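Long-range contact in glycerol dehydrogenase (Schizosaccharomyces pombe, PDB 1TA9), which catalyses the NAD-dependent oxidation of glycerol to dihydroxyacetone at a zinc site, in the assimilation of glycerol: residues Ala312-Thr322 with His333-Gln344. Numbering follows the deposited sequence.
With ZN (zinc ion), chain I.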
ATOM      1  N   ALA B 312      14.354 -31.914   1.850  1.00 13.62           N
ATOM      2  CA  ALA B 312      13.713 -32.174   0.571  1.00 13.50           C
ATOM      3  C   ALA B 312      14.746 -32.384  -0.534  1.00 13.63           C
ATOM      4  O   ALA B 312      15.659 -33.199  -0.391  1.00 13.55           O
ATOM      5  CB  ALA B 312      12.768 -31.023   0.217  1.00 13.35           C
ATOM      6  N   ALA B 313      14.608 -31.647  -1.633  1.00 13.46           N
ATOM      7  CA  ALA B 313      15.532 -31.795  -2.752  1.00 13.58           C
ATOM      8  C   ALA B 313      16.938 -31.265  -2.490  1.00 13.74           C
ATOM      9  O   ALA B 313      17.920 -31.911  -2.854  1.00 13.79           O
ATOM     10  CB  ALA B 313      14.957 -31.130  -3.995  1.00 13.50           C
ATOM     11  N   ALA B 314      17.037 -30.096  -1.865  1.00 13.92           N
ATOM     12  CA  ALA B 314      18.337 -29.481  -1.601  1.00 14.28           C
ATOM     13  C   ALA B 314      19.377 -30.448  -1.039  1.00 14.61           C
ATOM     14  O   ALA B 314      20.448 -30.622  -1.620  1.00 14.47           O
ATOM     15  CB  ALA B 314      18.175 -28.290  -0.661  1.00 14.55           C
ATOM     16  N   HIS B 315      19.070 -31.080   0.086  1.00 14.74           N
ATOM     17  CA  HIS B 315      20.028 -32.009   0.679  1.00 15.16           C
ATOM     18  C   HIS B 315      20.223 -33.284  -0.125  1.00 15.23           C
ATOM     19  O   HIS B 315      21.315 -33.848  -0.145  1.00 15.15           O
ATOM     20  CB  HIS B 315      19.638 -32.325   2.122  1.00 15.16           C
ATOM     21  CG  HIS B 315      20.146 -31.310   3.097  1.00 15.69           C
ATOM     22  ND1 HIS B 315      19.684 -30.012   3.122  1.00 15.62           N
ATOM     23  CD2 HIS B 315      21.141 -31.375   4.011  1.00 15.58           C
ATOM     24  CE1 HIS B 315      20.376 -29.318   4.007  1.00 15.94           C
ATOM     25  NE2 HIS B 315      21.267 -30.122   4.559  1.00 15.98           N
ATOM     26  N   ALA B 316      19.173 -33.737  -0.798  1.00 15.48           N
ATOM     27  CA  ALA B 316      19.287 -34.934  -1.623  1.00 15.72           C
ATOM     28  C   ALA B 316      20.281 -34.625  -2.745  1.00 16.09           C
ATOM     29  O   ALA B 316      21.105 -35.465  -3.120  1.00 15.70           O
ATOM     30  CB  ALA B 316      17.926 -35.302  -2.200  1.00 15.59           C
ATOM     31  N   ILE B 317      20.204 -33.406  -3.271  1.00 16.56           N
ATOM     32  CA  ILE B 317      21.100 -32.976  -4.337  1.00 17.28           C
ATOM     33  C   ILE B 317      22.522 -32.865  -3.796  1.00 17.66           C
ATOM     34  O   ILE B 317      23.484 -33.206  -4.488  1.00 17.58           O
ATOM     35  CB  ILE B 317      20.640 -31.627  -4.926  1.00 17.70           C
ATOM     36  CG1 ILE B 317      19.272 -31.816  -5.586  1.00 18.10           C
ATOM     37  CG2 ILE B 317      21.656 -31.117  -5.941  1.00 17.69           C
ATOM     38  CD1 ILE B 317      18.582 -30.536  -5.962  1.00 18.64           C
ATOM     39  N   HIS B 318      22.650 -32.393  -2.559  1.00 18.07           N
ATOM     40  CA  HIS B 318      23.960 -32.283  -1.926  1.00 18.81           C
ATOM     41  C   HIS B 318      24.596 -33.671  -1.862  1.00 19.19           C
ATOM     42  O   HIS B 318      25.782 -33.831  -2.156  1.00 19.29           O
ATOM     43  CB  HIS B 318      23.826 -31.702  -0.514  1.00 19.01           C
ATOM     44  CG  HIS B 318      24.942 -32.087   0.412  1.00 19.58           C
ATOM     45  ND1 HIS B 318      25.026 -33.333   0.996  1.00 19.92           N
ATOM     46  CD2 HIS B 318      26.023 -31.396   0.847  1.00 19.88           C
ATOM     47  CE1 HIS B 318      26.107 -33.393   1.753  1.00 19.93           C
ATOM     48  NE2 HIS B 318      26.730 -32.230   1.680  1.00 20.03           N
ATOM     49  N   ASN B 319      23.800 -34.670  -1.492  1.00 19.61           N
ATOM     50  CA  ASN B 319      24.298 -36.039  -1.395  1.00 20.26           C
ATOM     51  C   ASN B 319      24.664 -36.596  -2.769  1.00 20.83           C
ATOM     52  O   ASN B 319      25.636 -37.338  -2.905  1.00 20.64           O
ATOM     53  CB  ASN B 319      23.259 -36.943  -0.726  1.00 20.24           C
ATOM     54  CG  ASN B 319      22.982 -36.544   0.711  1.00 20.37           C
ATOM     55  OD1 ASN B 319      23.839 -35.966   1.379  1.00 20.45           O
ATOM     56  ND2 ASN B 319      21.793 -36.869   1.199  1.00 20.16           N
ATOM     57  N   GLY B 320      23.887 -36.233  -3.784  1.00 21.45           N
ATOM     58  CA  GLY B 320      24.178 -36.706  -5.127  1.00 22.56           C
ATOM     59  C   GLY B 320      25.478 -36.115  -5.648  1.00 23.46           C
ATOM     60  O   GLY B 320      26.263 -36.801  -6.305  1.00 23.23           O
ATOM     61  N   MET B 321      25.703 -34.836  -5.349  1.00 24.52           N
ATOM     62  CA  MET B 321      26.906 -34.122  -5.782  1.00 25.76           C
ATOM     63  C   MET B 321      28.188 -34.769  -5.281  1.00 26.05           C
ATOM     64  O   MET B 321      29.193 -34.808  -5.991  1.00 25.99           O
ATOM     65  CB  MET B 321      26.883 -32.677  -5.281  1.00 26.75           C
ATOM     66  CG  MET B 321      25.875 -31.765  -5.947  1.00 28.29           C
ATOM     67  SD  MET B 321      25.934 -30.114  -5.196  1.00 30.02           S
ATOM     68  CE  MET B 321      24.415 -30.103  -4.262  1.00 29.73           C
ATOM     69  N   THR B 322      28.159 -35.256  -4.048  1.00 26.39           N
ATOM     70  CA  THR B 322      29.335 -35.880  -3.465  1.00 26.87           C
ATOM     71  C   THR B 322      29.809 -37.035  -4.335  1.00 26.81           C
ATOM     72  O   THR B 322      30.987 -37.389  -4.323  1.00 27.17           O
ATOM     73  CB  THR B 322      29.041 -36.405  -2.051  1.00 27.04           C
ATOM     74  OG1 THR B 322      28.176 -37.543  -2.134  1.00 28.08           O
ATOM     75  CG2 THR B 322      28.366 -35.323  -1.216  1.00 27.40           C
ATOM     76  N   HIS B 333      30.053 -28.655   3.621  1.00 15.32           N
ATOM     77  CA  HIS B 333      28.652 -29.043   3.546  1.00 15.44           C
ATOM     78  C   HIS B 333      27.716 -27.927   3.083  1.00 15.02           C
ATOM     79  O   HIS B 333      26.941 -28.109   2.142  1.00 14.84           O
ATOM     80  CB  HIS B 333      28.179 -29.547   4.906  1.00 16.49           C
ATOM     81  CG  HIS B 333      26.751 -29.986   4.912  1.00 17.30           C
ATOM     82  ND1 HIS B 333      26.310 -31.084   4.206  1.00 17.94           N
ATOM     83  CD2 HIS B 333      25.658 -29.455   5.507  1.00 17.58           C
ATOM     84  CE1 HIS B 333      25.006 -31.211   4.365  1.00 18.20           C
ATOM     85  NE2 HIS B 333      24.586 -30.234   5.149  1.00 17.90           N
ATOM     86  N   GLY B 334      27.784 -26.781   3.756  1.00 14.56           N
ATOM     87  CA  GLY B 334      26.928 -25.661   3.407  1.00 14.31           C
ATOM     88  C   GLY B 334      27.148 -25.085   2.019  1.00 14.21           C
ATOM     89  O   GLY B 334      26.220 -24.546   1.409  1.00 14.37           O
ATOM     90  N   GLU B 335      28.373 -25.173   1.517  1.00 13.78           N
ATOM     91  CA  GLU B 335      28.680 -24.654   0.192  1.00 13.61           C
ATOM     92  C   GLU B 335      27.934 -25.486  -0.841  1.00 13.53           C
ATOM     93  O   GLU B 335      27.420 -24.960  -1.826  1.00 13.66           O
ATOM     94  CB  GLU B 335      30.198 -24.685  -0.036  1.00 13.41           C
ATOM     95  CG  GLU B 335      30.938 -23.975   1.102  1.00 13.71           C
ATOM     96  CD  GLU B 335      32.452 -24.021   0.994  1.00 13.71           C
ATOM     97  OE1 GLU B 335      32.988 -25.010   0.454  1.00 13.11           O
ATOM     98  OE2 GLU B 335      33.104 -23.072   1.482  1.00 13.48           O
ATOM     99  N   LYS B 336      27.859 -26.789  -0.602  1.00 13.31           N
ATOM    100  CA  LYS B 336      27.149 -27.677  -1.509  1.00 13.46           C
ATOM    101  C   LYS B 336      25.638 -27.518  -1.330  1.00 13.33           C
ATOM    102  O   LYS B 336      24.893 -27.485  -2.307  1.00 13.41           O
ATOM    103  CB  LYS B 336      27.563 -29.134  -1.256  1.00 14.04           C
ATOM    104  CG  LYS B 336      28.987 -29.454  -1.716  1.00 14.64           C
ATOM    105  CD  LYS B 336      29.396 -30.890  -1.386  1.00 15.70           C
ATOM    106  CE  LYS B 336      29.532 -31.109   0.114  1.00 16.20           C
ATOM    107  NZ  LYS B 336      30.022 -32.483   0.440  1.00 17.19           N
ATOM    108  N   VAL B 337      25.190 -27.407  -0.082  1.00 13.03           N
ATOM    109  CA  VAL B 337      23.762 -27.259   0.197  1.00 13.01           C
ATOM    110  C   VAL B 337      23.180 -25.994  -0.426  1.00 12.65           C
ATOM    111  O   VAL B 337      22.048 -25.996  -0.915  1.00 12.70           O
ATOM    112  CB  VAL B 337      23.481 -27.241   1.720  1.00 12.89           C
ATOM    113  CG1 VAL B 337      22.040 -26.798   1.981  1.00 13.06           C
ATOM    114  CG2 VAL B 337      23.696 -28.630   2.302  1.00 13.15           C
ATOM    115  N   ALA B 338      23.947 -24.911  -0.396  1.00 12.38           N
ATOM    116  CA  ALA B 338      23.485 -23.655  -0.974  1.00 12.12           C
ATOM    117  C   ALA B 338      23.205 -23.857  -2.463  1.00 11.91           C
ATOM    118  O   ALA B 338      22.150 -23.457  -2.961  1.00 11.65           O
ATOM    119  CB  ALA B 338      24.527 -22.568  -0.769  1.00 12.16           C
ATOM    120  N   TYR B 339      24.141 -24.477  -3.178  1.00 11.20           N
ATOM    121  CA  TYR B 339      23.931 -24.716  -4.603  1.00 11.02           C
ATOM    122  C   TYR B 339      22.712 -25.624  -4.767  1.00 10.93           C
ATOM    123  O   TYR B 339      21.873 -25.398  -5.637  1.00 10.90           O
ATOM    124  CB  TYR B 339      25.157 -25.382  -5.240  1.00 10.70           C
ATOM    125  CG  TYR B 339      25.125 -25.358  -6.755  1.00 10.69           C
ATOM    126  CD1 TYR B 339      25.676 -24.292  -7.467  1.00 10.40           C
ATOM    127  CD2 TYR B 339      24.494 -26.375  -7.478  1.00 10.55           C
ATOM    128  CE1 TYR B 339      25.603 -24.236  -8.863  1.00 10.44           C
ATOM    129  CE2 TYR B 339      24.409 -26.324  -8.875  1.00 10.42           C
ATOM    130  CZ  TYR B 339      24.967 -25.255  -9.558  1.00 10.54           C
ATOM    131  OH  TYR B 339      24.874 -25.199 -10.934  1.00 10.52           O
ATOM    132  N   GLY B 340      22.624 -26.646  -3.919  1.00 10.77           N
ATOM    133  CA  GLY B 340      21.505 -27.571  -3.974  1.00 10.71           C
ATOM    134  C   GLY B 340      20.168 -26.890  -3.734  1.00 10.51           C
ATOM    135  O   GLY B 340      19.142 -27.321  -4.262  1.00 10.38           O
ATOM    136  N   THR B 341      20.179 -25.830  -2.931  1.00 10.35           N
ATOM    137  CA  THR B 341      18.959 -25.090  -2.642  1.00 10.33           C
ATOM    138  C   THR B 341      18.517 -24.350  -3.906  1.00 10.36           C
ATOM    139  O   THR B 341      17.326 -24.276  -4.203  1.00 10.13           O
ATOM    140  CB  THR B 341      19.180 -24.096  -1.478  1.00 10.56           C
ATOM    141  OG1 THR B 341      19.556 -24.828  -0.302  1.00 10.08           O
ATOM    142  CG2 THR B 341      17.900 -23.310  -1.180  1.00 10.35           C
ATOM    143  N   LEU B 342      19.475 -23.815  -4.659  1.00 10.27           N
ATOM    144  CA  LEU B 342      19.136 -23.124  -5.897  1.00 10.35           C
ATOM    145  C   LEU B 342      18.571 -24.138  -6.882  1.00 10.39           C
ATOM    146  O   LEU B 342      17.671 -23.826  -7.664  1.00 10.76           O
ATOM    147  CB  LEU B 342      20.365 -22.440  -6.502  1.00 10.43           C
ATOM    148  CG  LEU B 342      20.908 -21.212  -5.758  1.00 10.75           C
ATOM    149  CD1 LEU B 342      22.067 -20.612  -6.551  1.00 10.81           C
ATOM    150  CD2 LEU B 342      19.803 -20.177  -5.580  1.00 10.45           C
ATOM    151  N   VAL B 343      19.100 -25.356  -6.849  1.00 10.30           N
ATOM    152  CA  VAL B 343      18.603 -26.394  -7.740  1.00 10.31           C
ATOM    153  C   VAL B 343      17.154 -26.702  -7.356  1.00 10.41           C
ATOM    154  O   VAL B 343      16.306 -26.887  -8.232  1.00 10.59           O
ATOM    155  CB  VAL B 343      19.445 -27.691  -7.645  1.00 10.21           C
ATOM    156  CG1 VAL B 343      18.864 -28.754  -8.578  1.00 10.14           C
ATOM    157  CG2 VAL B 343      20.902 -27.403  -8.033  1.00 10.03           C
ATOM    158  N   GLN B 344      16.863 -26.750  -6.057  1.00 10.21           N
ATOM    159  CA  GLN B 344      15.485 -27.024  -5.640  1.00 10.23           C
ATOM    160  C   GLN B 344      14.574 -25.904  -6.127  1.00 10.13           C
ATOM    161  O   GLN B 344      13.419 -26.140  -6.468  1.00  9.77           O
ATOM    162  CB  GLN B 344      15.347 -27.157  -4.113  1.00 10.10           C
ATOM    163  CG  GLN B 344      13.885 -27.423  -3.709  1.00 10.72           C
ATOM    164  CD  GLN B 344      13.708 -27.924  -2.289  1.00 10.92           C
ATOM    165  OE1 GLN B 344      14.569 -28.621  -1.750  1.00 11.08           O
ATOM    166  NE2 GLN B 344      12.566 -27.595  -1.684  1.00 10.77           N
TER
HETATM  167 ZN    ZN I1501      22.674 -29.624   6.171  1.00 34.17          ZN
HETATM  168  O   HOH W   1      29.490 -32.462   2.952  1.00 37.16           O
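The catalytic zinc site of this iron-containing alcohol dehydrogenase family member is built where helix 313-322 meets helix 333-347. The axes of segments 313-322 and 333-344 approach to 7.5 Å at 124°. His315 and His333 each give NE2 to the zinc ion, the two NE2 atoms lying 3.4 Å apart, and Asp232 of helix 223-245 joins them. His333 reaches the metal with CG anti to its backbone N (chi1 -179°). Glu239 accepts a hydrogen bond from ND1 of His315, the ring nitrogen turned away from the zinc, which helps hold the ring's rotation. Val337 CG2 lies over one face of His315 in a CH-pi contact, 3.9 Å from the ring centroid.

His318 lies in the second shell, beside His333. The edge of His333 points at one face of the His318 ring in an offset edge-to-face pair, with planes at 69°. His318 NE2 comes within 2.8 Å of His333 ND1. A water in the ring plane of His318 bonds to its NE2 and accepts from Lys336 NZ. At its other nitrogen, ND1 donates in the ring plane to Asn319 OD1, and this bond limits rotation of the ring.

Where Ala314 crosses Gly340, the backbones come very close, with CA atoms 4.4 Å apart. Gly340, with no side chain, allows this approach, and Ala314 CA makes a CA-H...O contact to Gly340 O. Met321 CE rests against Lys336 O. The extended Gln344 places OE1 at the start of helix 313-322, where it accepts from Ala314 N at 2.9 Å in its carbonyl plane. Its NE2 bonds to Glu348.

The close helix crossing thus brings two zinc ligands together, while Glu239 holds the His315 ring by a hydrogen bond and His318 packs against the His333 ring. The carboxylate of Glu239 would probably polarise His315 and strengthen its donation to zinc.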